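Local coordinates for lysyl oxidase (Pichia pastoris, PDB 1W7C), which probably oxidises primary amines, including lysine side chains, using a copper ion and a topaquinone cofactor built from its own chain, at residues 321-324 with 329-332; 299-304 with 308-313; 158-161 with 165-168; 251-256 with 464-469. One frame throughout, in Å; residues are numbered along the deposited sequence.

Interaction 1. Residues 321-324 with 329-332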
loop_
_atom_site.group_PDB
_atom_site.type_symbol
_atom_site.label_atom_id
_atom_site.label_comp_id
_atom_site.label_asym_id
_atom_site.label_seq_id
_atom_site.Cartn_x
_atom_site.Cartn_y
_atom_site.Cartn_z
ATOM N N PHE A 321 -14.050 8.082 -15.548
ATOM C CA PHE A 321 -13.797 9.489 -15.274
ATOM C C PHE A 321 -13.287 10.166 -16.540
ATOM O O PHE A 321 -12.399 9.623 -17.211
ATOM C CB PHE A 321 -12.743 9.641 -14.181
ATOM C CG PHE A 321 -13.142 9.037 -12.871
ATOM C CD1 PHE A 321 -12.887 7.694 -12.626
ATOM C CD2 PHE A 321 -13.760 9.782 -11.904
ATOM C CE1 PHE A 321 -13.291 7.118 -11.442
ATOM C CE2 PHE A 321 -14.158 9.216 -10.700
ATOM C CZ PHE A 321 -13.911 7.901 -10.458
ATOM N N TYR A 322 -13.776 11.386 -16.791
ATOM C CA TYR A 322 -13.347 12.152 -17.946
ATOM C C TYR A 322 -12.983 13.562 -17.528
ATOM O O TYR A 322 -13.567 14.153 -16.595
ATOM C CB TYR A 322 -14.441 12.169 -19.036
ATOM C CG TYR A 322 -14.590 10.861 -19.735
ATOM C CD1 TYR A 322 -15.494 9.902 -19.291
ATOM C CD2 TYR A 322 -13.815 10.556 -20.826
ATOM C CE1 TYR A 322 -15.573 8.639 -19.938
ATOM C CE2 TYR A 322 -13.906 9.350 -21.466
ATOM C CZ TYR A 322 -14.799 8.405 -21.032
ATOM O OH TYR A 322 -14.867 7.209 -21.719
ATOM N N ASP A 323 -12.019 14.121 -18.267
ATOM C CA ASP A 323 -11.621 15.529 -18.055
ATOM C C ASP A 323 -11.205 15.810 -16.624
ATOM O O ASP A 323 -11.699 16.729 -15.982
ATOM C CB ASP A 323 -12.736 16.487 -18.521
ATOM C CG ASP A 323 -12.234 17.875 -18.781
ATOM O OD1 ASP A 323 -13.031 18.831 -18.589
ATOM O OD2 ASP A 323 -11.063 18.065 -19.184
ATOM N N ILE A 324 -10.302 15.001 -16.106
ATOM C CA ILE A 324 -9.807 15.178 -14.752
ATOM C C ILE A 324 -8.839 16.344 -14.748
ATOM O O ILE A 324 -7.801 16.295 -15.409
ATOM C CB ILE A 324 -9.098 13.936 -14.178
ATOM C CG1 ILE A 324 -10.016 12.722 -14.230
ATOM C CG2 ILE A 324 -8.678 14.237 -12.727
ATOM C CD1 ILE A 324 -9.402 11.443 -13.727
ATOM N N GLU A 329 -6.005 22.741 -14.944
ATOM C CA GLU A 329 -5.380 22.081 -16.065
ATOM C C GLU A 329 -5.782 20.612 -16.108
ATOM O O GLU A 329 -5.730 19.923 -15.085
ATOM C CB GLU A 329 -3.841 22.168 -15.978
ATOM C CG GLU A 329 -3.286 23.597 -15.956
ATOM C CD GLU A 329 -1.766 23.607 -15.985
ATOM O OE1 GLU A 329 -1.144 23.566 -14.920
ATOM O OE2 GLU A 329 -1.174 23.581 -17.085
ATOM N N ARG A 330 -6.144 20.113 -17.290
ATOM C CA ARG A 330 -6.410 18.701 -17.456
ATOM C C ARG A 330 -5.112 17.915 -17.290
ATOM O O ARG A 330 -4.125 18.217 -17.938
ATOM C CB ARG A 330 -6.949 18.421 -18.855
ATOM C CG ARG A 330 -7.266 16.991 -19.114
ATOM C CD ARG A 330 -7.739 16.696 -20.544
ATOM N NE ARG A 330 -8.885 17.559 -20.818
ATOM C CZ ARG A 330 -8.902 18.664 -21.569
ATOM N NH1 ARG A 330 -7.889 18.989 -22.352
ATOM N NH2 ARG A 330 -9.994 19.409 -21.566
ATOM N N ILE A 331 -5.155 16.911 -16.434
ATOM C CA ILE A 331 -4.088 15.919 -16.342
ATOM C C ILE A 331 -4.443 14.570 -16.960
ATOM O O ILE A 331 -3.550 13.872 -17.409
ATOM C CB ILE A 331 -3.575 15.748 -14.908
ATOM C CG1 ILE A 331 -4.646 15.254 -13.950
ATOM C CG2 ILE A 331 -2.904 17.029 -14.400
ATOM C CD1 ILE A 331 -4.101 14.647 -12.701
ATOM N N VAL A 332 -5.731 14.221 -16.974
ATOM C CA VAL A 332 -6.146 12.916 -17.528
ATOM C C VAL A 332 -7.440 13.144 -18.334
ATOM O O VAL A 332 -8.439 13.607 -17.797
ATOM C CB VAL A 332 -6.429 11.875 -16.399
ATOM C CG1 VAL A 332 -7.030 10.588 -16.996
ATOM C CG2 VAL A 332 -5.202 11.589 -15.582
#
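Arg-330 reaches back across the chain reversal to hold the carboxylate of Asp-323. Its CB and CG run past the backbone of the other strand, CG lying 3.8 Å from Ile-324 O. CD then approaches Asp-323 OD2, and a bend at chi3 (-55°) swings the guanidinium round so that its edge meets this oxygen. NE binds Asp-323 OD2 at 2.8 Å, nearly in line with the C-O bond, while NH2 reaches the same OD2 at 2.9 Å from above the carboxylate plane. This side-on salt bridge thus places two donors on one oxygen. At the tip, NH1 turns to a second acid, Asp-73 of helix 65-73, so the arginine joins that helix to the strand pair.

On the backbone, Ile-324 N donates to Val-332 O at 2.9 Å. Ile-324 O receives a bond from Ile-331 N, also at 2.9 Å, and a weak one from Val-332 N. Ile-324 and Val-332 lie side by side and point the same way, with Ile-324 CD1 packed 4.0 Å from Val-332 CB; the Val-332 side chain lies close to Leu-498, a ligand of a calcium site.

Two consecutive residues, Ile-331 and Val-332, therefore sit opposite the single Ile-324, which is a classic beta bulge, here in the antiparallel hairpin of strands 318-326 and 329-344.

Interaction 2. Residues 299-304 with 308-313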
loop_
_atom_site.group_PDB
_atom_site.type_symbol
_atom_site.label_atom_id
_atom_site.label_comp_id
_atom_site.label_asym_id
_atom_site.label_seq_id
_atom_site.Cartn_x
_atom_site.Cartn_y
_atom_site.Cartn_z
ATOM N N GLU A 299 -25.134 17.003 -14.535
ATOM C CA GLU A 299 -23.982 16.711 -15.368
ATOM C C GLU A 299 -22.998 15.711 -14.750
ATOM O O GLU A 299 -22.050 15.312 -15.407
ATOM C CB GLU A 299 -23.240 17.994 -15.752
ATOM C CG GLU A 299 -24.077 19.032 -16.487
ATOM C CD GLU A 299 -24.670 18.533 -17.794
ATOM O OE1 GLU A 299 -24.177 17.581 -18.418
ATOM O OE2 GLU A 299 -25.668 19.113 -18.232
ATOM N N GLU A 300 -23.246 15.301 -13.521
ATOM C CA GLU A 300 -22.333 14.430 -12.796
ATOM C C GLU A 300 -20.869 14.948 -12.937
ATOM O O GLU A 300 -19.939 14.231 -13.267
ATOM C CB GLU A 300 -22.470 12.942 -13.224
ATOM C CG GLU A 300 -23.733 12.398 -12.531
ATOM C CD GLU A 300 -24.027 10.989 -12.964
ATOM O OE1 GLU A 300 -23.689 10.028 -12.224
ATOM O OE2 GLU A 300 -24.540 10.843 -14.106
ATOM N N TYR A 301 -20.758 16.239 -12.619
ATOM C CA TYR A 301 -19.477 16.935 -12.536
ATOM C C TYR A 301 -19.217 17.228 -11.067
ATOM O O TYR A 301 -20.134 17.639 -10.341
ATOM C CB TYR A 301 -19.516 18.236 -13.345
ATOM C CG TYR A 301 -18.268 19.061 -13.182
ATOM C CD1 TYR A 301 -17.128 18.801 -13.944
ATOM C CD2 TYR A 301 -18.211 20.102 -12.276
ATOM C CE1 TYR A 301 -15.981 19.539 -13.794
ATOM C CE2 TYR A 301 -17.048 20.845 -12.103
ATOM C CZ TYR A 301 -15.939 20.581 -12.884
ATOM O OH TYR A 301 -14.768 21.302 -12.724
ATOM N N PHE A 302 -17.990 16.954 -10.621
ATOM C CA PHE A 302 -17.600 17.046 -9.214
ATOM C C PHE A 302 -16.401 17.971 -9.065
ATOM O O PHE A 302 -15.539 17.989 -9.928
ATOM C CB PHE A 302 -17.211 15.636 -8.722
ATOM C CG PHE A 302 -18.373 14.718 -8.674
ATOM C CD1 PHE A 302 -18.750 13.996 -9.791
ATOM C CD2 PHE A 302 -19.163 14.623 -7.537
ATOM C CE1 PHE A 302 -19.907 13.230 -9.760
ATOM C CE2 PHE A 302 -20.294 13.860 -7.522
ATOM C CZ PHE A 302 -20.665 13.168 -8.604
ATOM N N SER A 303 -16.410 18.784 -8.005
ATOM C CA SER A 303 -15.292 19.650 -7.640
ATOM C C SER A 303 -14.931 19.450 -6.166
ATOM O O SER A 303 -15.786 19.344 -5.288
ATOM C CB SER A 303 -15.617 21.160 -7.908
ATOM O OG SER A 303 -16.513 21.680 -6.978
ATOM N N TRP A 304 -13.628 19.439 -5.925
ATOM C CA TRP A 304 -13.088 19.343 -4.588
ATOM C C TRP A 304 -11.670 19.889 -4.574
ATOM O O TRP A 304 -10.797 19.333 -5.230
ATOM C CB TRP A 304 -13.110 17.913 -4.073
ATOM C CG TRP A 304 -12.407 17.727 -2.746
ATOM C CD1 TRP A 304 -12.922 17.939 -1.497
ATOM C CD2 TRP A 304 -11.080 17.221 -2.547
ATOM N NE1 TRP A 304 -11.997 17.651 -0.533
ATOM C CE2 TRP A 304 -10.856 17.193 -1.140
ATOM C CE3 TRP A 304 -10.051 16.815 -3.386
ATOM C CZ2 TRP A 304 -9.640 16.784 -0.586
ATOM C CZ3 TRP A 304 -8.863 16.425 -2.819
ATOM C CH2 TRP A 304 -8.670 16.386 -1.456
ATOM N N GLY A 308 -11.428 18.819 -10.535
ATOM C CA GLY A 308 -12.695 18.704 -11.216
ATOM C C GLY A 308 -12.689 17.479 -12.119
ATOM O O GLY A 308 -11.632 17.090 -12.633
ATOM N N PHE A 309 -13.861 16.891 -12.345
ATOM C CA PHE A 309 -14.002 15.756 -13.261
ATOM C C PHE A 309 -15.469 15.439 -13.492
ATOM O O PHE A 309 -16.308 15.813 -12.691
ATOM C CB PHE A 309 -13.254 14.485 -12.781
ATOM C CG PHE A 309 -13.644 14.010 -11.409
ATOM C CD1 PHE A 309 -12.900 14.398 -10.307
ATOM C CD2 PHE A 309 -14.794 13.242 -11.195
ATOM C CE1 PHE A 309 -13.271 14.002 -9.022
ATOM C CE2 PHE A 309 -15.159 12.827 -9.905
ATOM C CZ PHE A 309 -14.402 13.219 -8.830
ATOM N N TYR A 310 -15.728 14.716 -14.570
ATOM C CA TYR A 310 -17.028 14.152 -14.859
ATOM C C TYR A 310 -16.974 12.663 -14.680
ATOM O O TYR A 310 -15.957 12.024 -14.955
ATOM C CB TYR A 310 -17.439 14.434 -16.311
ATOM C CG TYR A 310 -17.488 15.889 -16.700
ATOM C CD1 TYR A 310 -16.341 16.549 -17.107
ATOM C CD2 TYR A 310 -18.683 16.580 -16.766
ATOM C CE1 TYR A 310 -16.382 17.891 -17.486
ATOM C CE2 TYR A 310 -18.723 17.927 -17.148
ATOM C CZ TYR A 310 -17.571 18.556 -17.525
ATOM O OH TYR A 310 -17.620 19.887 -17.897
ATOM N N THR A 311 -18.096 12.084 -14.256
ATOM C CA THR A 311 -18.220 10.625 -14.225
ATOM C C THR A 311 -19.205 10.137 -15.293
ATOM O O THR A 311 -20.064 10.866 -15.774
ATOM C CB THR A 311 -18.724 10.097 -12.862
ATOM O OG1 THR A 311 -20.056 10.546 -12.673
ATOM C CG2 THR A 311 -17.861 10.592 -11.689
ATOM N N SER A 312 -18.998 8.906 -15.694
ATOM C CA SER A 312 -19.849 8.203 -16.628
ATOM C C SER A 312 -19.987 6.779 -16.159
ATOM O O SER A 312 -19.108 6.257 -15.490
ATOM C CB SER A 312 -19.240 8.253 -18.042
ATOM O OG SER A 312 -20.088 7.585 -18.951
ATOM N N TRP A 313 -21.082 6.134 -16.559
ATOM C CA TRP A 313 -21.380 4.765 -16.133
ATOM C C TRP A 313 -21.751 3.896 -17.314
ATOM O O TRP A 313 -22.578 4.294 -18.155
ATOM C CB TRP A 313 -22.566 4.806 -15.151
ATOM C CG TRP A 313 -22.782 3.491 -14.477
ATOM C CD1 TRP A 313 -23.574 2.450 -14.915
ATOM C CD2 TRP A 313 -22.223 3.074 -13.234
ATOM N NE1 TRP A 313 -23.519 1.412 -14.015
ATOM C CE2 TRP A 313 -22.691 1.770 -12.978
ATOM C CE3 TRP A 313 -21.373 3.680 -12.289
ATOM C CZ2 TRP A 313 -22.356 1.073 -11.826
ATOM C CZ3 TRP A 313 -21.055 2.983 -11.127
ATOM C CH2 TRP A 313 -21.529 1.692 -10.918
HETATM O O HOH W 1 -22.822 10.478 -16.186
HETATM O O HOH W 2 -21.761 8.341 -13.897
#
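The contact is an antiparallel hairpin of strands 301-304 and 307-314 in the enzyme domain, with Phe-302 and Phe-309 as a hydrogen-bonded pair. Phe-302 N donates to Phe-309 O at 2.9 Å, and Phe-309 N returns a bond to Phe-302 O. Further along, Thr-311 N binds Glu-300 O, just where Glu-300 and Tyr-301 form a G1 beta bulge opposite Asp-296.

One face of the hairpin carries Tyr-301 and Tyr-310 in an edge-to-face pair with planes 58° apart. Tyr-301 CD1 stands over the centre of the Tyr-310 ring, 3.6 Å from its CZ, and the phenol end of Tyr-301 continues over the backbone until its OH lies 3.6 Å from Gly-308 CA.

On the other face Phe-302 CB sits over the Phe-309 ring, 3.7 Å from CE2, as a CH-pi contact. Phe-309 CG lies between its backbone N and carbonyl carbon (chi1 56°), bringing the ring beneath Phe-302 CB; the two rings are nearly parallel but slid apart. Beyond them Phe-302 CE1 touches Thr-311 CG2.

The extended Glu-300 side chain crosses Thr-311 at about a right angle. One water donates to Glu-300 OE2 (2.7 Å) and to Thr-311 O; a second donates to Glu-300 OE1 and is bonded to Thr-311 OG1. Tyr-399 OH bonds both Glu-300 OE1 and Thr-311 OG1. With two waters donating to it, the glutamate is probably a carboxylate, tied to the strand through water and a tyrosine instead of by a direct bond.

Interaction 3. Residues 158-161 with 165-168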
loop_
_atom_site.group_PDB
_atom_site.type_symbol
_atom_site.label_atom_id
_atom_site.label_comp_id
_atom_site.label_asym_id
_atom_site.label_seq_id
_atom_site.Cartn_x
_atom_site.Cartn_y
_atom_site.Cartn_z
ATOM N N VAL A 158 -26.978 -42.079 -10.424
ATOM C CA VAL A 158 -25.533 -41.833 -10.454
ATOM C C VAL A 158 -25.172 -40.651 -9.557
ATOM O O VAL A 158 -24.284 -40.742 -8.700
ATOM C CB VAL A 158 -25.030 -41.539 -11.893
ATOM C CG1 VAL A 158 -23.602 -40.996 -11.882
ATOM C CG2 VAL A 158 -25.100 -42.803 -12.757
ATOM N N LEU A 159 -25.867 -39.537 -9.749
ATOM C CA LEU A 159 -25.560 -38.336 -8.989
ATOM C C LEU A 159 -25.774 -38.538 -7.482
ATOM O O LEU A 159 -24.919 -38.160 -6.692
ATOM C CB LEU A 159 -26.365 -37.155 -9.499
ATOM C CG LEU A 159 -26.016 -36.641 -10.900
ATOM C CD1 LEU A 159 -27.113 -35.666 -11.360
ATOM C CD2 LEU A 159 -24.632 -35.970 -10.928
ATOM N N GLU A 160 -26.898 -39.123 -7.077
ATOM C CA GLU A 160 -27.155 -39.336 -5.651
ATOM C C GLU A 160 -26.148 -40.311 -5.058
ATOM O O GLU A 160 -25.672 -40.118 -3.953
ATOM C CB GLU A 160 -28.589 -39.818 -5.395
ATOM C CG GLU A 160 -28.905 -39.936 -3.908
ATOM C CD GLU A 160 -30.379 -39.999 -3.597
ATOM O OE1 GLU A 160 -31.145 -40.469 -4.455
ATOM O OE2 GLU A 160 -30.766 -39.584 -2.487
ATOM N N GLY A 161 -25.841 -41.368 -5.797
ATOM C CA GLY A 161 -24.857 -42.346 -5.360
ATOM C C GLY A 161 -23.480 -41.767 -5.113
ATOM O O GLY A 161 -22.846 -42.101 -4.124
ATOM N N VAL A 165 -26.639 -36.591 -2.127
ATOM C CA VAL A 165 -27.929 -35.911 -2.080
ATOM C C VAL A 165 -28.601 -36.090 -3.441
ATOM O O VAL A 165 -27.916 -36.314 -4.437
ATOM C CB VAL A 165 -27.774 -34.386 -1.743
ATOM C CG1 VAL A 165 -27.016 -34.176 -0.421
ATOM C CG2 VAL A 165 -27.078 -33.644 -2.893
ATOM N N PRO A 166 -29.930 -36.015 -3.503
ATOM C CA PRO A 166 -30.615 -36.149 -4.792
ATOM C C PRO A 166 -30.411 -34.915 -5.678
ATOM O O PRO A 166 -29.965 -33.857 -5.220
ATOM C CB PRO A 166 -32.083 -36.308 -4.397
ATOM C CG PRO A 166 -32.196 -35.631 -3.099
ATOM C CD PRO A 166 -30.881 -35.846 -2.390
ATOM N N TYR A 167 -30.736 -35.079 -6.949
ATOM C CA TYR A 167 -30.628 -34.019 -7.943
ATOM C C TYR A 167 -31.245 -32.688 -7.506
ATOM O O TYR A 167 -30.665 -31.639 -7.773
ATOM C CB TYR A 167 -31.273 -34.491 -9.233
ATOM C CG TYR A 167 -31.223 -33.525 -10.401
ATOM C CD1 TYR A 167 -30.034 -33.271 -11.078
ATOM C CD2 TYR A 167 -32.382 -32.905 -10.863
ATOM C CE1 TYR A 167 -29.996 -32.427 -12.170
ATOM C CE2 TYR A 167 -32.353 -32.062 -11.961
ATOM C CZ TYR A 167 -31.156 -31.820 -12.606
ATOM O OH TYR A 167 -31.125 -31.005 -13.707
ATOM N N GLU A 168 -32.375 -32.739 -6.785
ATOM C CA GLU A 168 -33.081 -31.530 -6.358
ATOM C C GLU A 168 -32.230 -30.672 -5.410
ATOM O O GLU A 168 -32.490 -29.476 -5.244
ATOM C CB GLU A 168 -34.385 -31.882 -5.631
ATOM C CG GLU A 168 -35.533 -32.330 -6.524
ATOM C CD GLU A 168 -35.225 -33.588 -7.298
ATOM O OE1 GLU A 168 -35.412 -33.555 -8.534
ATOM O OE2 GLU A 168 -34.790 -34.603 -6.675
#
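Apolar contact is made by Leu-159 and Tyr-167, which lie side by side and point the same way. The tip of one leucine branch, CD1, meets the tyrosine ring at CD1, 3.8 Å away and obliquely. Leu-159 and Val-165 also share a neighbour, Met-170, on the strand that follows.

A weak polar contact joins the backbones: Glu-160 CA points its hydrogen at Val-165 O, 3.3 Å away, with an angle of 151° at the hydrogen. This carbonyl oxygen is buried and has no hydrogen-bond partner in the model, so the CA-H...O approach probably offers it modest electrostatic compensation. These contacts form where helix 153-163 ends and the chain folds back along its last turns, passing through Pro-166 into a short 3-10 segment that leads to strand 170-180.

Van der Waals packing of a carboxylate on a proline accounts for the remainder. With CG anti to the backbone N (chi1 -175°) and the chain extended beyond, Glu-160 passes obliquely over the Val-165 to Pro-166 link; its CG is 3.8 Å from Val-165 O, and OE2 comes to 3.7 Å from Pro-166 CD. The carboxylate is on the solvent-exposed side of the turn.

Among outside polar partners, Tyr-167 OH bonds Asn-147 OD1 beside the glycan at Asn-151, and Glu-168 OE1 forms a salt bridge with Arg-156 on the helix.

Interaction 4. Residues 251-256 with 464-469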
loop_
_atom_site.group_PDB
_atom_site.type_symbol
_atom_site.label_atom_id
_atom_site.label_comp_id
_atom_site.label_asym_id
_atom_site.label_seq_id
_atom_site.Cartn_x
_atom_site.Cartn_y
_atom_site.Cartn_z
ATOM N N VAL A 251 -14.269 -46.804 -6.633
ATOM C CA VAL A 251 -13.890 -45.866 -5.583
ATOM C C VAL A 251 -14.822 -44.653 -5.606
ATOM O O VAL A 251 -14.891 -43.930 -6.599
ATOM C CB VAL A 251 -12.405 -45.438 -5.731
ATOM C CG1 VAL A 251 -12.039 -44.342 -4.722
ATOM C CG2 VAL A 251 -11.485 -46.666 -5.567
ATOM N N THR A 252 -15.554 -44.471 -4.514
ATOM C CA THR A 252 -16.326 -43.261 -4.287
ATOM C C THR A 252 -15.545 -42.363 -3.348
ATOM O O THR A 252 -15.161 -42.768 -2.244
ATOM C CB THR A 252 -17.685 -43.598 -3.696
ATOM O OG1 THR A 252 -18.385 -44.483 -4.576
ATOM C CG2 THR A 252 -18.569 -42.362 -3.625
ATOM N N LEU A 253 -15.270 -41.147 -3.802
ATOM C CA LEU A 253 -14.525 -40.216 -2.988
ATOM C C LEU A 253 -15.395 -39.684 -1.839
ATOM O O LEU A 253 -16.628 -39.701 -1.930
ATOM C CB LEU A 253 -14.030 -39.060 -3.845
ATOM C CG LEU A 253 -13.032 -39.411 -4.935
ATOM C CD1 LEU A 253 -12.908 -38.254 -5.896
ATOM C CD2 LEU A 253 -11.663 -39.781 -4.336
ATOM N N PRO A 254 -14.759 -39.237 -0.757
ATOM C CA PRO A 254 -15.499 -38.706 0.389
ATOM C C PRO A 254 -16.512 -37.622 0.016
ATOM O O PRO A 254 -16.224 -36.702 -0.757
ATOM C CB PRO A 254 -14.390 -38.150 1.293
ATOM C CG PRO A 254 -13.199 -39.006 0.967
ATOM C CD PRO A 254 -13.305 -39.239 -0.516
ATOM N N LYS A 255 -17.701 -37.752 0.576
ATOM C CA LYS A 255 -18.822 -36.874 0.279
ATOM C C LYS A 255 -18.846 -35.683 1.232
ATOM O O LYS A 255 -18.379 -35.759 2.364
ATOM C CB LYS A 255 -20.145 -37.661 0.338
ATOM C CG LYS A 255 -20.215 -38.782 -0.697
ATOM C CD LYS A 255 -21.439 -39.678 -0.524
ATOM C CE LYS A 255 -21.372 -40.869 -1.468
ATOM N NZ LYS A 255 -22.392 -41.884 -1.119
ATOM N N ILE A 256 -19.397 -34.575 0.753
ATOM C CA ILE A 256 -19.577 -33.385 1.546
ATOM C C ILE A 256 -20.544 -33.681 2.689
ATOM O O ILE A 256 -21.578 -34.315 2.479
ATOM C CB ILE A 256 -20.130 -32.245 0.664
ATOM C CG1 ILE A 256 -19.086 -31.850 -0.392
ATOM C CG2 ILE A 256 -20.436 -31.041 1.498
ATOM C CD1 ILE A 256 -19.662 -31.050 -1.569
ATOM N N ALA A 464 -13.838 -22.291 -4.883
ATOM C CA ALA A 464 -13.029 -23.399 -4.437
ATOM C C ALA A 464 -13.209 -24.587 -5.375
ATOM O O ALA A 464 -13.913 -24.517 -6.409
ATOM C CB ALA A 464 -13.452 -23.763 -3.060
ATOM N N GLY A 465 -12.472 -25.660 -5.106
ATOM C CA GLY A 465 -12.630 -26.883 -5.846
ATOM C C GLY A 465 -12.711 -28.100 -4.959
ATOM O O GLY A 465 -12.341 -28.057 -3.800
ATOM N N TYR A 466 -13.170 -29.220 -5.508
ATOM C CA TYR A 466 -13.166 -30.460 -4.742
ATOM C C TYR A 466 -11.702 -30.909 -4.510
ATOM O O TYR A 466 -10.876 -30.837 -5.412
ATOM C CB TYR A 466 -14.003 -31.548 -5.451
ATOM C CG TYR A 466 -14.080 -32.809 -4.623
ATOM C CD1 TYR A 466 -15.094 -33.003 -3.717
ATOM C CD2 TYR A 466 -13.094 -33.774 -4.714
ATOM C CE1 TYR A 466 -15.124 -34.133 -2.900
ATOM C CE2 TYR A 466 -13.109 -34.899 -3.903
ATOM C CZ TYR A 466 -14.128 -35.064 -2.995
ATOM O OH TYR A 466 -14.134 -36.166 -2.178
ATOM N N TRP A 467 -11.400 -31.294 -3.278
ATOM C CA TRP A 467 -10.075 -31.771 -2.905
ATOM C C TRP A 467 -9.940 -33.265 -3.152
ATOM O O TRP A 467 -10.538 -34.071 -2.421
ATOM C CB TRP A 467 -9.769 -31.465 -1.430
ATOM C CG TRP A 467 -8.445 -32.039 -0.982
ATOM C CD1 TRP A 467 -8.250 -33.209 -0.339
ATOM C CD2 TRP A 467 -7.141 -31.455 -1.149
ATOM N NE1 TRP A 467 -6.912 -33.401 -0.100
ATOM C CE2 TRP A 467 -6.209 -32.345 -0.595
ATOM C CE3 TRP A 467 -6.664 -30.273 -1.735
ATOM C CZ2 TRP A 467 -4.823 -32.094 -0.576
ATOM C CZ3 TRP A 467 -5.299 -30.021 -1.705
ATOM C CH2 TRP A 467 -4.390 -30.944 -1.140
ATOM N N ASN A 468 -9.184 -33.619 -4.173
ATOM C CA ASN A 468 -8.818 -35.000 -4.429
ATOM C C ASN A 468 -7.374 -35.176 -3.986
ATOM O O ASN A 468 -6.484 -34.591 -4.584
ATOM C CB ASN A 468 -8.965 -35.305 -5.918
ATOM C CG ASN A 468 -8.685 -36.764 -6.243
ATOM O OD1 ASN A 468 -7.806 -37.410 -5.651
ATOM N ND2 ASN A 468 -9.430 -37.293 -7.193
ATOM N N PRO A 469 -7.109 -35.954 -2.941
ATOM C CA PRO A 469 -5.739 -36.050 -2.420
ATOM C C PRO A 469 -4.715 -36.493 -3.475
ATOM O O PRO A 469 -3.549 -36.160 -3.351
ATOM C CB PRO A 469 -5.846 -37.121 -1.323
ATOM C CG PRO A 469 -7.290 -37.180 -0.949
ATOM C CD PRO A 469 -8.064 -36.754 -2.153
#
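The backbones of 251-256 and 464-469 stay well apart, Leu-253 CA and Asn-468 CA being the nearest such pair at 7.9 Å, and no backbone pairing joins the irregular loop to the short strand; side chains bridge the gap, one of them to a backbone carbonyl.

Tyr-466 spans the gap. Its chi1 of -176° sets CG trans to the backbone N, which carries the ring across to the loop, and its hydroxyl donates a short 2.6 Å hydrogen bond to Pro-254 O. The hydroxyl approaches in the carbonyl plane, on a lone pair, with a C=O...O angle of 133°; the acceptor itself lies at the edge of the tyrosine ring, close to its plane. Carbon atoms crowd round the same hydroxyl: Leu-253 CB lies 3.3 Å from Tyr-466 OH, and Pro-254 CD is 3.6 Å from it. Pro-254 N, lacking a hydrogen, cannot add a bond.

Leu-253 CD1 touches two side chains of the other segment. It meets Tyr-466 CE2 at 3.9 Å, obliquely to the ring, and Asn-468 ND2 at 3.8 Å, the leucine and asparagine crossing at about a right angle. The amide makes its polar bonds with other residues, OD1 accepting from Glu-470 N and ND2 donating to Asn-231 OD1, which probably fixes its rotation.

Strand 465-466 is an edge strand paired with 483-484, and Val-482 touches both Tyr-466 and Ile-256. On the loop side, Leu-253 N bonds Tyr-230 OH at the end of strand 224-230, while Lys-255 NZ bonds Gly-161 O of helix 153-163.

How the interactions relate
The four contacts fall into two groups on opposite sides of the chain's centre. Interactions 1 and 2 are 10 Å apart between centres and share one run of antiparallel strands: Tyr-322 N probably bonds Tyr-310 O at 2.9 Å. The Val-332 side chain of interaction 1 is about 8 Å from a calcium ion, and the Glu-299 side chain of interaction 2 about 4 Å from a magnesium ion. Interactions 2, 3 and 4 lie away from the copper and topaquinone site. Interactions 3 and 4, with centres 15 Å apart, meet where Lys-255 NZ reaches Gly-161 O at 3.0 Å. Interaction 4 brings together segments over 200 residues apart, and both hairpin contacts fall within that span, though their nearest atoms remain about 26 Å or more from it.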